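Local structure of suppressor protein MPT5 (5BZ1) at residues R42-Y46 against Y72-Q77; S153-F157 against V189-Q194; F265-T269 against N330-L334. The protein binds target mRNAs through their 3'-UTRs as a post-transcriptional regulator, this chain being its Pumilio homology RNA-binding domain. All coordinates share one frame; numbering follows the deposited sequence.

Interaction 1: R42-Y46 against Y72-Q77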
loop_
_atom_site.group_PDB
_atom_site.type_symbol
_atom_site.label_atom_id
_atom_site.label_comp_id
_atom_site.label_asym_id
_atom_site.label_seq_id
_atom_site.Cartn_x
_atom_site.Cartn_y
_atom_site.Cartn_z
ATOM N N ARG A 42 22.158 11.281 -31.528
ATOM C CA ARG A 42 20.941 11.584 -30.783
ATOM C C ARG A 42 20.063 12.525 -31.600
ATOM O O ARG A 42 18.879 12.253 -31.829
ATOM C CB ARG A 42 21.290 12.231 -29.438
ATOM C CG ARG A 42 20.086 12.655 -28.598
ATOM C CD ARG A 42 20.497 13.604 -27.477
ATOM N NE ARG A 42 21.043 14.847 -28.010
ATOM C CZ ARG A 42 21.750 15.727 -27.309
ATOM N NH1 ARG A 42 22.015 15.509 -26.030
ATOM N NH2 ARG A 42 22.205 16.825 -27.897
ATOM N N ASP A 43 20.663 13.623 -32.052
ATOM C CA ASP A 43 19.950 14.650 -32.798
ATOM C C ASP A 43 19.441 14.151 -34.154
ATOM O O ASP A 43 18.312 14.445 -34.542
ATOM C CB ASP A 43 20.839 15.884 -32.974
ATOM C CG ASP A 43 21.195 16.540 -31.651
ATOM O OD1 ASP A 43 20.468 16.314 -30.662
ATOM O OD2 ASP A 43 22.198 17.283 -31.604
ATOM N N LEU A 44 20.273 13.399 -34.872
ATOM C CA LEU A 44 19.881 12.842 -36.168
ATOM C C LEU A 44 18.716 11.861 -36.011
ATOM O O LEU A 44 17.712 11.940 -36.723
ATOM C CB LEU A 44 21.073 12.148 -36.836
ATOM C CG LEU A 44 22.180 13.046 -37.396
ATOM C CD1 LEU A 44 23.449 12.255 -37.687
ATOM C CD2 LEU A 44 21.711 13.747 -38.655
ATOM N N MET A 45 18.867 10.944 -35.063
ATOM C CA MET A 45 17.864 9.936 -34.745
ATOM C C MET A 45 16.528 10.579 -34.373
ATOM O O MET A 45 15.469 10.165 -34.857
ATOM C CB MET A 45 18.379 9.109 -33.569
ATOM C CG MET A 45 17.522 7.971 -33.111
ATOM S SD MET A 45 18.172 7.388 -31.533
ATOM C CE MET A 45 19.915 7.203 -31.912
ATOM N N TYR A 46 16.599 11.595 -33.518
ATOM C CA TYR A 46 15.419 12.242 -32.954
ATOM C C TYR A 46 14.475 12.780 -34.022
ATOM O O TYR A 46 13.271 12.522 -33.980
ATOM C CB TYR A 46 15.841 13.378 -32.017
ATOM C CG TYR A 46 14.704 13.966 -31.215
ATOM C CD1 TYR A 46 14.362 13.441 -29.978
ATOM C CD2 TYR A 46 13.972 15.045 -31.693
ATOM C CE1 TYR A 46 13.327 13.967 -29.241
ATOM C CE2 TYR A 46 12.929 15.580 -30.963
ATOM C CZ TYR A 46 12.613 15.034 -29.736
ATOM O OH TYR A 46 11.577 15.555 -28.996
ATOM N N TYR A 72 19.934 10.773 -22.468
ATOM C CA TYR A 72 20.729 11.673 -23.306
ATOM C C TYR A 72 19.968 12.879 -23.871
ATOM O O TYR A 72 20.582 13.877 -24.250
ATOM C CB TYR A 72 21.378 10.890 -24.454
ATOM C CG TYR A 72 22.282 9.768 -23.998
ATOM C CD1 TYR A 72 23.606 10.012 -23.666
ATOM C CD2 TYR A 72 21.813 8.465 -23.903
ATOM C CE1 TYR A 72 24.439 8.991 -23.251
ATOM C CE2 TYR A 72 22.641 7.438 -23.487
ATOM C CZ TYR A 72 23.951 7.710 -23.164
ATOM O OH TYR A 72 24.780 6.694 -22.750
ATOM N N LEU A 73 18.641 12.783 -23.934
ATOM C CA LEU A 73 17.808 13.848 -24.502
ATOM C C LEU A 73 17.982 15.185 -23.778
ATOM O O LEU A 73 18.131 15.224 -22.556
ATOM C CB LEU A 73 16.325 13.456 -24.476
ATOM C CG LEU A 73 15.844 12.314 -25.375
ATOM C CD1 LEU A 73 14.346 12.081 -25.207
ATOM C CD2 LEU A 73 16.177 12.593 -26.828
ATOM N N THR A 74 17.970 16.278 -24.539
ATOM C CA THR A 74 17.925 17.614 -23.953
ATOM C C THR A 74 16.559 17.795 -23.308
ATOM O O THR A 74 15.642 17.022 -23.575
ATOM C CB THR A 74 18.098 18.708 -25.018
ATOM O OG1 THR A 74 16.996 18.661 -25.932
ATOM C CG2 THR A 74 19.406 18.525 -25.788
ATOM N N ALA A 75 16.421 18.815 -22.465
ATOM C CA ALA A 75 15.135 19.112 -21.844
ATOM C C ALA A 75 14.083 19.415 -22.907
ATOM O O ALA A 75 12.936 18.979 -22.794
ATOM C CB ALA A 75 15.264 20.270 -20.883
ATOM N N GLU A 76 14.479 20.171 -23.928
ATOM C CA GLU A 76 13.588 20.477 -25.043
ATOM C C GLU A 76 13.115 19.205 -25.741
ATOM O O GLU A 76 11.921 19.042 -25.998
ATOM C CB GLU A 76 14.279 21.392 -26.057
ATOM C CG GLU A 76 13.910 22.860 -25.926
ATOM C CD GLU A 76 14.268 23.663 -27.165
ATOM O OE1 GLU A 76 15.239 23.292 -27.860
ATOM O OE2 GLU A 76 13.572 24.663 -27.444
ATOM N N GLN A 77 14.054 18.312 -26.045
ATOM C CA GLN A 77 13.735 17.056 -26.719
ATOM C C GLN A 77 12.796 16.169 -25.897
ATOM O O GLN A 77 11.882 15.554 -26.444
ATOM C CB GLN A 77 15.016 16.290 -27.081
ATOM C CG GLN A 77 15.770 16.847 -28.294
ATOM C CD GLN A 77 17.165 16.254 -28.444
ATOM O OE1 GLN A 77 17.756 15.776 -27.475
ATOM N NE2 GLN A 77 17.695 16.287 -29.663
#
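A single carboxylate oxygen, D43 OD1, takes donors from both repeats at once: Q77 NE2 across the contact at 2.9 Å and R42 NE from its own helix at 3.1 Å. The two reach OD1 from opposite faces of the carboxylate plane, the amide on the anti side and 27° out of plane, the arginine from well above it, so the oxygen is gripped twice, once in a salt bridge. R42 extends with CG anti to its backbone nitrogen (chi1 177°) and then bends at chi3, which brings its guanidinium to the turn before helix 75-85. There R42 NH1 donates to the carbonyl Y72 O at 2.8 Å, and the T74 methyl lies over one guanidinium face near its rim. The guanidinium and the Q77 amide stand almost perpendicular, 82° apart; although Q77 OE1 lies near R42 NE, the angle there is too poor for a hydrogen bond. OE1 is instead taken by T74 N at 3.0 Å, which fixes the rotation of the amide and presents NE2 to D43. One turn further along helix 38-49, the Y46 ring carries Q77 CG over its centre, 3.8 Å from the centroid, a CH-pi contact. Y46 OH donates to Q77 O (2.6 Å), in the carbonyl plane on a lone pair, while L73 CD2 touches Y46 CD1. T74 OG1 accepts from Q77 N at 3.0 Å. This reciprocal T74-Q77 pairing is a capping box at the start of helix 75-85, where Pumilio 2 packs on Pumilio 1 in the alpha-helical repeat array of a PUF domain.

Interaction 2: S153-F157 against V189-Q194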
loop_
_atom_site.group_PDB
_atom_site.type_symbol
_atom_site.label_atom_id
_atom_site.label_comp_id
_atom_site.label_asym_id
_atom_site.label_seq_id
_atom_site.Cartn_x
_atom_site.Cartn_y
_atom_site.Cartn_z
ATOM N N SER A 153 5.397 14.759 -6.672
ATOM C CA SER A 153 4.865 15.341 -5.443
ATOM C C SER A 153 3.422 14.893 -5.232
ATOM O O SER A 153 2.663 14.767 -6.197
ATOM C CB SER A 153 4.905 16.866 -5.514
ATOM O OG SER A 153 4.290 17.441 -4.375
ATOM N N PRO A 154 3.038 14.649 -3.968
ATOM C CA PRO A 154 1.658 14.285 -3.624
ATOM C C PRO A 154 0.631 15.308 -4.112
ATOM O O PRO A 154 -0.535 14.953 -4.283
ATOM C CB PRO A 154 1.685 14.239 -2.092
ATOM C CG PRO A 154 3.090 13.825 -1.775
ATOM C CD PRO A 154 3.942 14.534 -2.809
ATOM N N SER A 155 1.055 16.547 -4.349
ATOM C CA SER A 155 0.172 17.560 -4.923
ATOM C C SER A 155 -0.303 17.180 -6.335
ATOM O O SER A 155 -1.201 17.823 -6.886
ATOM C CB SER A 155 0.868 18.920 -4.965
ATOM O OG SER A 155 1.858 18.951 -5.976
ATOM N N LYS A 156 0.296 16.139 -6.914
ATOM C CA LYS A 156 -0.070 15.669 -8.249
ATOM C C LYS A 156 -0.954 14.421 -8.196
ATOM O O LYS A 156 -1.447 13.963 -9.229
ATOM C CB LYS A 156 1.185 15.344 -9.068
ATOM C CG LYS A 156 2.289 16.394 -9.025
ATOM C CD LYS A 156 1.884 17.685 -9.720
ATOM C CE LYS A 156 3.083 18.618 -9.858
ATOM N NZ LYS A 156 2.711 19.941 -10.440
ATOM N N PHE A 157 -1.155 13.878 -6.996
ATOM C CA PHE A 157 -1.834 12.586 -6.832
ATOM C C PHE A 157 -3.344 12.627 -7.102
ATOM O O PHE A 157 -4.037 11.624 -6.905
ATOM C CB PHE A 157 -1.601 12.017 -5.424
ATOM C CG PHE A 157 -0.183 11.568 -5.157
ATOM C CD1 PHE A 157 0.772 11.566 -6.166
ATOM C CD2 PHE A 157 0.186 11.134 -3.887
ATOM C CE1 PHE A 157 2.074 11.149 -5.912
ATOM C CE2 PHE A 157 1.484 10.717 -3.626
ATOM C CZ PHE A 157 2.429 10.725 -4.641
ATOM N N VAL A 189 3.209 7.756 1.457
ATOM C CA VAL A 189 3.828 9.012 1.022
ATOM C C VAL A 189 2.859 10.188 0.843
ATOM O O VAL A 189 3.290 11.338 0.810
ATOM C CB VAL A 189 4.620 8.836 -0.300
ATOM C CG1 VAL A 189 5.758 7.846 -0.128
ATOM C CG2 VAL A 189 3.689 8.398 -1.416
ATOM N N CYS A 190 1.565 9.908 0.713
ATOM C CA CYS A 190 0.596 10.966 0.423
ATOM C C CYS A 190 0.312 11.845 1.646
ATOM O O CYS A 190 0.716 11.510 2.761
ATOM C CB CYS A 190 -0.699 10.382 -0.144
ATOM S SG CYS A 190 -1.671 9.431 1.043
ATOM N N THR A 191 -0.366 12.973 1.434
ATOM C CA THR A 191 -0.621 13.928 2.516
ATOM C C THR A 191 -1.660 13.407 3.504
ATOM O O THR A 191 -2.451 12.524 3.177
ATOM C CB THR A 191 -1.087 15.298 1.983
ATOM O OG1 THR A 191 -2.495 15.266 1.713
ATOM C CG2 THR A 191 -0.330 15.666 0.714
ATOM N N LEU A 192 -1.653 13.965 4.711
ATOM C CA LEU A 192 -2.578 13.543 5.757
ATOM C C LEU A 192 -4.030 13.673 5.293
ATOM O O LEU A 192 -4.835 12.760 5.487
ATOM C CB LEU A 192 -2.344 14.350 7.036
ATOM C CG LEU A 192 -2.963 13.813 8.324
ATOM C CD1 LEU A 192 -2.898 12.296 8.355
ATOM C CD2 LEU A 192 -2.249 14.392 9.532
ATOM N N GLN A 193 -4.346 14.796 4.652
ATOM C CA GLN A 193 -5.702 15.051 4.172
ATOM C C GLN A 193 -6.121 14.094 3.053
ATOM O O GLN A 193 -7.305 13.784 2.907
ATOM C CB GLN A 193 -5.861 16.515 3.748
ATOM C CG GLN A 193 -6.029 17.465 4.939
ATOM C CD GLN A 193 -6.081 18.926 4.537
ATOM O OE1 GLN A 193 -5.480 19.333 3.544
ATOM N NE2 GLN A 193 -6.804 19.725 5.313
ATOM N N GLN A 194 -5.149 13.628 2.272
ATOM C CA GLN A 194 -5.416 12.610 1.259
ATOM C C GLN A 194 -5.677 11.248 1.909
ATOM O O GLN A 194 -6.498 10.473 1.423
ATOM C CB GLN A 194 -4.264 12.518 0.249
ATOM C CG GLN A 194 -4.177 13.706 -0.726
ATOM C CD GLN A 194 -2.872 13.728 -1.502
ATOM O OE1 GLN A 194 -1.870 13.168 -1.060
ATOM N NE2 GLN A 194 -2.877 14.380 -2.662
#
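Q194 meets P154 and F157 with its amide lying nearly parallel to the F157 ring, the planes 14° apart although the two side chains cross at about a right angle. Extended beyond CG, the glutamine places NE2 at 2.9 Å from P154 O, a nearly straight bond (167°) lying in the amide plane yet arriving from above the carbonyl plane. P154 O also accepts from F157 N, which comes from the opposite face. Amide rotation is fixed at the other end, where Q194 OE1 accepts from T191 N at 2.9 Å. The F157 ring turns its edge to V189 and C190 of Pumilio 5: C190 CB lies there in plane, 3.9 Å from CD2, and V189 CG2 sits beside CE2. Over one ring face lies P154 CA, while P154 CB touches the T191 methyl CG2 at 3.7 Å. A leucine in place of Q194 would probably leave P154 O without its donor from the neighbouring repeat and T191 N without its side-chain acceptor. Q194 N bonds back to T191 OG1 at 3.2 Å, completing a capping box at the start of helix 192-204, set against the 3-10 turn of the preceding Pumilio repeat.

Interaction 3: F265-T269 against N330-L334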
loop_
_atom_site.group_PDB
_atom_site.type_symbol
_atom_site.label_atom_id
_atom_site.label_comp_id
_atom_site.label_asym_id
_atom_site.label_seq_id
_atom_site.Cartn_x
_atom_site.Cartn_y
_atom_site.Cartn_z
ATOM N N PHE A 265 -2.928 -1.829 23.607
ATOM C CA PHE A 265 -1.939 -2.076 24.649
ATOM C C PHE A 265 -0.765 -1.104 24.546
ATOM O O PHE A 265 -0.348 -0.516 25.542
ATOM C CB PHE A 265 -1.424 -3.513 24.549
ATOM C CG PHE A 265 -2.323 -4.534 25.197
ATOM C CD1 PHE A 265 -2.958 -4.263 26.404
ATOM C CD2 PHE A 265 -2.522 -5.773 24.602
ATOM C CE1 PHE A 265 -3.777 -5.212 27.006
ATOM C CE2 PHE A 265 -3.337 -6.725 25.195
ATOM C CZ PHE A 265 -3.967 -6.442 26.398
ATOM N N ARG A 266 -0.241 -0.936 23.337
ATOM C CA ARG A 266 0.939 -0.099 23.127
ATOM C C ARG A 266 0.686 1.375 23.455
ATOM O O ARG A 266 1.546 2.051 24.024
ATOM C CB ARG A 266 1.457 -0.244 21.694
ATOM C CG ARG A 266 2.819 0.391 21.479
ATOM C CD ARG A 266 3.420 0.001 20.141
ATOM N NE ARG A 266 4.866 0.205 20.126
ATOM C CZ ARG A 266 5.644 -0.034 19.075
ATOM N NH1 ARG A 266 5.115 -0.481 17.944
ATOM N NH2 ARG A 266 6.950 0.178 19.153
ATOM N N ILE A 267 -0.496 1.865 23.093
ATOM C CA ILE A 267 -0.872 3.245 23.382
ATOM C C ILE A 267 -0.950 3.496 24.887
ATOM O O ILE A 267 -0.384 4.465 25.396
ATOM C CB ILE A 267 -2.222 3.611 22.728
ATOM C CG1 ILE A 267 -2.036 3.860 21.231
ATOM C CG2 ILE A 267 -2.815 4.847 23.374
ATOM C CD1 ILE A 267 -3.330 4.094 20.478
ATOM N N ILE A 268 -1.647 2.610 25.589
ATOM C CA ILE A 268 -1.882 2.765 27.020
ATOM C C ILE A 268 -0.596 2.619 27.843
ATOM O O ILE A 268 -0.341 3.418 28.744
ATOM C CB ILE A 268 -2.984 1.792 27.514
ATOM C CG1 ILE A 268 -4.297 2.061 26.775
ATOM C CG2 ILE A 268 -3.199 1.920 29.011
ATOM C CD1 ILE A 268 -5.418 1.085 27.110
ATOM N N THR A 269 0.214 1.609 27.529
ATOM C CA THR A 269 1.479 1.393 28.235
ATOM C C THR A 269 2.494 2.506 27.972
ATOM O O THR A 269 3.245 2.893 28.872
ATOM C CB THR A 269 2.126 0.033 27.878
ATOM O OG1 THR A 269 2.405 -0.020 26.473
ATOM C CG2 THR A 269 1.210 -1.117 28.262
ATOM N N ASN A 330 2.335 -7.925 26.878
ATOM C CA ASN A 330 1.701 -6.776 26.251
ATOM C C ASN A 330 1.210 -5.717 27.236
ATOM O O ASN A 330 1.001 -4.566 26.852
ATOM C CB ASN A 330 0.535 -7.233 25.369
ATOM C CG ASN A 330 0.979 -8.111 24.215
ATOM O OD1 ASN A 330 2.122 -8.037 23.766
ATOM N ND2 ASN A 330 0.066 -8.944 23.721
ATOM N N TYR A 331 1.023 -6.098 28.499
ATOM C CA TYR A 331 0.361 -5.209 29.456
ATOM C C TYR A 331 0.918 -5.211 30.884
ATOM O O TYR A 331 0.246 -4.744 31.805
ATOM C CB TYR A 331 -1.146 -5.499 29.494
ATOM C CG TYR A 331 -1.504 -6.915 29.896
ATOM C CD1 TYR A 331 -1.500 -7.302 31.229
ATOM C CD2 TYR A 331 -1.869 -7.857 28.944
ATOM C CE1 TYR A 331 -1.832 -8.583 31.602
ATOM C CE2 TYR A 331 -2.207 -9.143 29.309
ATOM C CZ TYR A 331 -2.185 -9.500 30.641
ATOM O OH TYR A 331 -2.517 -10.779 31.021
ATOM N N SER A 332 2.132 -5.717 31.075
ATOM C CA SER A 332 2.709 -5.790 32.422
ATOM C C SER A 332 2.811 -4.447 33.180
ATOM O O SER A 332 2.588 -4.418 34.392
ATOM C CB SER A 332 4.047 -6.547 32.428
ATOM O OG SER A 332 5.149 -5.702 32.162
ATOM N N PRO A 333 3.135 -3.335 32.482
ATOM C CA PRO A 333 3.130 -2.060 33.213
ATOM C C PRO A 333 1.747 -1.660 33.744
ATOM O O PRO A 333 1.675 -0.836 34.657
ATOM C CB PRO A 333 3.598 -1.052 32.158
ATOM C CG PRO A 333 4.423 -1.855 31.217
ATOM C CD PRO A 333 3.728 -3.183 31.138
ATOM N N LEU A 334 0.679 -2.230 33.184
ATOM C CA LEU A 334 -0.681 -1.922 33.627
ATOM C C LEU A 334 -1.036 -2.645 34.927
ATOM O O LEU A 334 -2.102 -2.412 35.503
ATOM C CB LEU A 334 -1.713 -2.285 32.551
ATOM C CG LEU A 334 -1.495 -1.871 31.093
ATOM C CD1 LEU A 334 -2.761 -2.070 30.271
ATOM C CD2 LEU A 334 -1.029 -0.441 30.993
#
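F265 lies across the backbone and side chains of N330 and Y331, and tracing it outward from helix 253-273 maps the centre of the contact. Its CB already meets the carbonyl N330 O at 3.5 Å. With CG anti to its own carbonyl carbon (chi1 -82°), the ring has both neighbours on the same side of its plane: N330 CB comes nearest to F265 CD2, at 3.5 Å, and Y331 CB to F265 CE1, at 3.6 Å. At the far end, CZ touches Y331 CD2, also at 3.6 Å. The two aromatic side chains run side by side in the same direction, but their planes are inclined by 36°, an oblique pairing that is neither a stack nor an edge-to-face contact. N330 C lies over one face of the F265 ring, offset toward its rim, and L334 CD1 approaches the ring edge more loosely.

One turn further along the helix, T269 CG2 meets L334 CD2 at 3.6 Å and also nears N330 O. This methyl faces the loop because T269 OG1 turns back (chi1 60°) to donate to F265 O at 2.9 Å, a carbonyl that also accepts from T269 N. I268 CG2 packs against the same leucine methyl at 3.8 Å, so L334 CD2 is touched by two successive helix residues.

No hydrogen bond crosses between the segments; N330 ND2 and Y331 OH bond within Pumilio 8, to T324 O and L326 O. F361 of helix 354-375 touches F265 and L334 and meets the Y331 ring edge-to-face. The result is a largely apolar interface between Pumilio 7 and Pumilio 8, characteristic of the continuous hydrophobic core of stacked alpha-helical PUF repeats.

Overall arrangement
From the N terminus, the chain passes through the three contacts in series, none nested in or crossing another. Interaction 1 closes a loop of 25 intervening residues and joins Pumilio 1 to Pumilio 2; interaction 2 spans 31 residues between Pumilio 4 and Pumilio 5. Interaction 3 encloses the longest connection, 60 residues, partly unmodelled and including helix 288-307, and joins Pumilio 7 to Pumilio 8. The centres of interactions 1 and 2, and of 2 and 3, are each about 33 Å apart, whereas those of 1 and 3 lie about 61 Å apart on opposite sides of the chain's centre. Each contact thus ties successive repeats at a separate point along the RNA-binding scaffold.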